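Side-chain contact in geranyltranstransferase (Legionella pneumophila subsp. pneumophila, PDB 3LOM), which probably makes farnesyl diphosphate, and possibly geranylgeranyl diphosphate, as a magnesium-dependent enzyme of the FPP/GGPP synthase family: residues P137-P140 against A141-V145. Sequence-based numbering, arbitrary orientation.
Sequences PLLP and AAQVV
Gln143 reaches from the first turn of helix 141-155 to the side chains of Leu139 and Pro140, with OE1 doing the touching. Gln143 OE1 lies 3.4 Å from Leu139 CG and equally near Pro140 CD. These are van der Waals contacts with carbon atoms. The Gln143 chain sets CG anti to its carbonyl carbon (chi1 -68°) and then runs extended, which carries OE1 to Leu139 and the Pro140 ring. It lies alongside the Pro140 ring, pointing the same way, but crosses the Leu139 side chain at about a right angle. One residue further on, Val144 has CG2 beside its backbone N. Val144 CG2 sits 4.2 Å from Leu139 CB and 3.5 Å from Pro140 O.

The same carbonyl oxygen receives two backbone bonds. Val144 N bonds to Pro140 O at 3.2 Å, the first i to i+4 bond of the helix. Gln143 N also bonds to Pro140 O, at 3.0 Å, but this bond is bent (126°) and weak. Leu139 also packs on Val71 of helix 69-91, and Val144 on Leu132 and Leu135 of helix 113-135. Val144 further meets Val145 of the second subunit. Pro140 holds the N-cap position of helix 141-155, just after the loop from helix 113-135, in the mainly helical isoprenoid synthase fold.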
ATOM      1  N   PRO A 137      11.960 -16.760  -5.531  1.00 73.59           N
ATOM      2  CA  PRO A 137      12.841 -17.912  -5.762  1.00 72.32           C
ATOM      3  C   PRO A 137      12.342 -19.203  -5.097  1.00 71.45           C
ATOM      4  O   PRO A 137      12.797 -20.290  -5.460  1.00 77.88           O
ATOM      5  CB  PRO A 137      14.175 -17.473  -5.133  1.00 74.22           C
ATOM      6  CG  PRO A 137      14.056 -15.990  -4.922  1.00 74.69           C
ATOM      7  CD  PRO A 137      12.610 -15.756  -4.663  1.00 69.07           C
ATOM      8  N   LEU A 138      11.405 -19.084  -4.156  1.00 62.80           N
ATOM      9  CA  LEU A 138      10.975 -20.223  -3.337  1.00 64.40           C
ATOM     10  C   LEU A 138       9.685 -20.918  -3.795  1.00 66.94           C
ATOM     11  O   LEU A 138       9.539 -22.131  -3.625  1.00 69.10           O
ATOM     12  CB  LEU A 138      10.841 -19.807  -1.868  1.00 58.76           C
ATOM     13  CG  LEU A 138      11.999 -19.053  -1.201  1.00 71.15           C
ATOM     14  CD1 LEU A 138      11.653 -18.760   0.251  1.00 62.85           C
ATOM     15  CD2 LEU A 138      13.323 -19.818  -1.293  1.00 68.77           C
ATOM     16  N   LEU A 139       8.758 -20.150  -4.362  1.00 62.69           N
ATOM     17  CA  LEU A 139       7.440 -20.655  -4.750  1.00 54.23           C
ATOM     18  C   LEU A 139       7.166 -20.384  -6.230  1.00 55.14           C
ATOM     19  O   LEU A 139       7.762 -19.468  -6.807  1.00 52.31           O
ATOM     20  CB  LEU A 139       6.358 -20.002  -3.879  1.00 53.56           C
ATOM     21  CG  LEU A 139       5.715 -20.720  -2.680  1.00 50.75           C
ATOM     22  CD1 LEU A 139       6.564 -21.821  -2.052  1.00 60.18           C
ATOM     23  CD2 LEU A 139       5.283 -19.710  -1.624  1.00 54.10           C
ATOM     24  N   PRO A 140       6.270 -21.182  -6.858  1.00 55.65           N
ATOM     25  CA  PRO A 140       5.842 -20.823  -8.215  1.00 57.29           C
ATOM     26  C   PRO A 140       5.170 -19.445  -8.242  1.00 57.41           C
ATOM     27  O   PRO A 140       4.518 -19.038  -7.269  1.00 52.03           O
ATOM     28  CB  PRO A 140       4.827 -21.917  -8.570  1.00 60.32           C
ATOM     29  CG  PRO A 140       5.159 -23.059  -7.685  1.00 57.74           C
ATOM     30  CD  PRO A 140       5.667 -22.454  -6.412  1.00 58.27           C
ATOM     31  N   ALA A 141       5.343 -18.744  -9.356  1.00 52.99           N
ATOM     32  CA  ALA A 141       4.879 -17.376  -9.516  1.00 50.73           C
ATOM     33  C   ALA A 141       3.369 -17.219  -9.294  1.00 62.43           C
ATOM     34  O   ALA A 141       2.914 -16.199  -8.765  1.00 62.05           O
ATOM     35  CB  ALA A 141       5.282 -16.862 -10.883  1.00 47.89           C
ATOM     36  N   ALA A 142       2.613 -18.246  -9.684  1.00 63.46           N
ATOM     37  CA  ALA A 142       1.163 -18.281  -9.513  1.00 61.18           C
ATOM     38  C   ALA A 142       0.753 -18.173  -8.052  1.00 58.86           C
ATOM     39  O   ALA A 142      -0.189 -17.447  -7.723  1.00 59.81           O
ATOM     40  CB  ALA A 142       0.581 -19.549 -10.146  1.00 62.69           C
ATOM     41  N   GLN A 143       1.474 -18.884  -7.184  1.00 59.07           N
ATOM     42  CA  GLN A 143       1.218 -18.857  -5.748  1.00 60.95           C
ATOM     43  C   GLN A 143       1.599 -17.514  -5.127  1.00 61.93           C
ATOM     44  O   GLN A 143       0.885 -17.016  -4.262  1.00 64.86           O
ATOM     45  CB  GLN A 143       1.946 -20.001  -5.042  1.00 65.17           C
ATOM     46  CG  GLN A 143       1.406 -21.389  -5.383  1.00 81.67           C
ATOM     47  CD  GLN A 143       1.971 -22.491  -4.494  1.00 98.82           C
ATOM     48  OE1 GLN A 143       3.134 -22.453  -4.087  1.00 98.26           O
ATOM     49  NE2 GLN A 143       1.145 -23.486  -4.198  1.00104.23           N
ATOM     50  N   VAL A 144       2.709 -16.936  -5.589  1.00 55.03           N
ATOM     51  CA  VAL A 144       3.164 -15.609  -5.161  1.00 61.32           C
ATOM     52  C   VAL A 144       2.063 -14.556  -5.377  1.00 60.44           C
ATOM     53  O   VAL A 144       1.740 -13.783  -4.465  1.00 50.84           O
ATOM     54  CB  VAL A 144       4.480 -15.196  -5.891  1.00 64.95           C
ATOM     55  CG1 VAL A 144       4.887 -13.753  -5.549  1.00 59.90           C
ATOM     56  CG2 VAL A 144       5.608 -16.171  -5.554  1.00 52.81           C
ATOM     57  N   VAL A 145       1.475 -14.574  -6.574  1.00 55.72           N
ATOM     58  CA  VAL A 145       0.350 -13.718  -6.937  1.00 54.86           C
ATOM     59  C   VAL A 145      -0.870 -13.927  -6.020  1.00 59.68           C
ATOM     60  O   VAL A 145      -1.400 -12.963  -5.459  1.00 64.41           O
ATOM     61  CB  VAL A 145      -0.004 -13.898  -8.434  1.00 55.02           C
ATOM     62  CG1 VAL A 145      -1.313 -13.206  -8.796  1.00 53.27           C
ATOM     63  CG2 VAL A 145       1.128 -13.367  -9.298  1.00 35.40           C
TER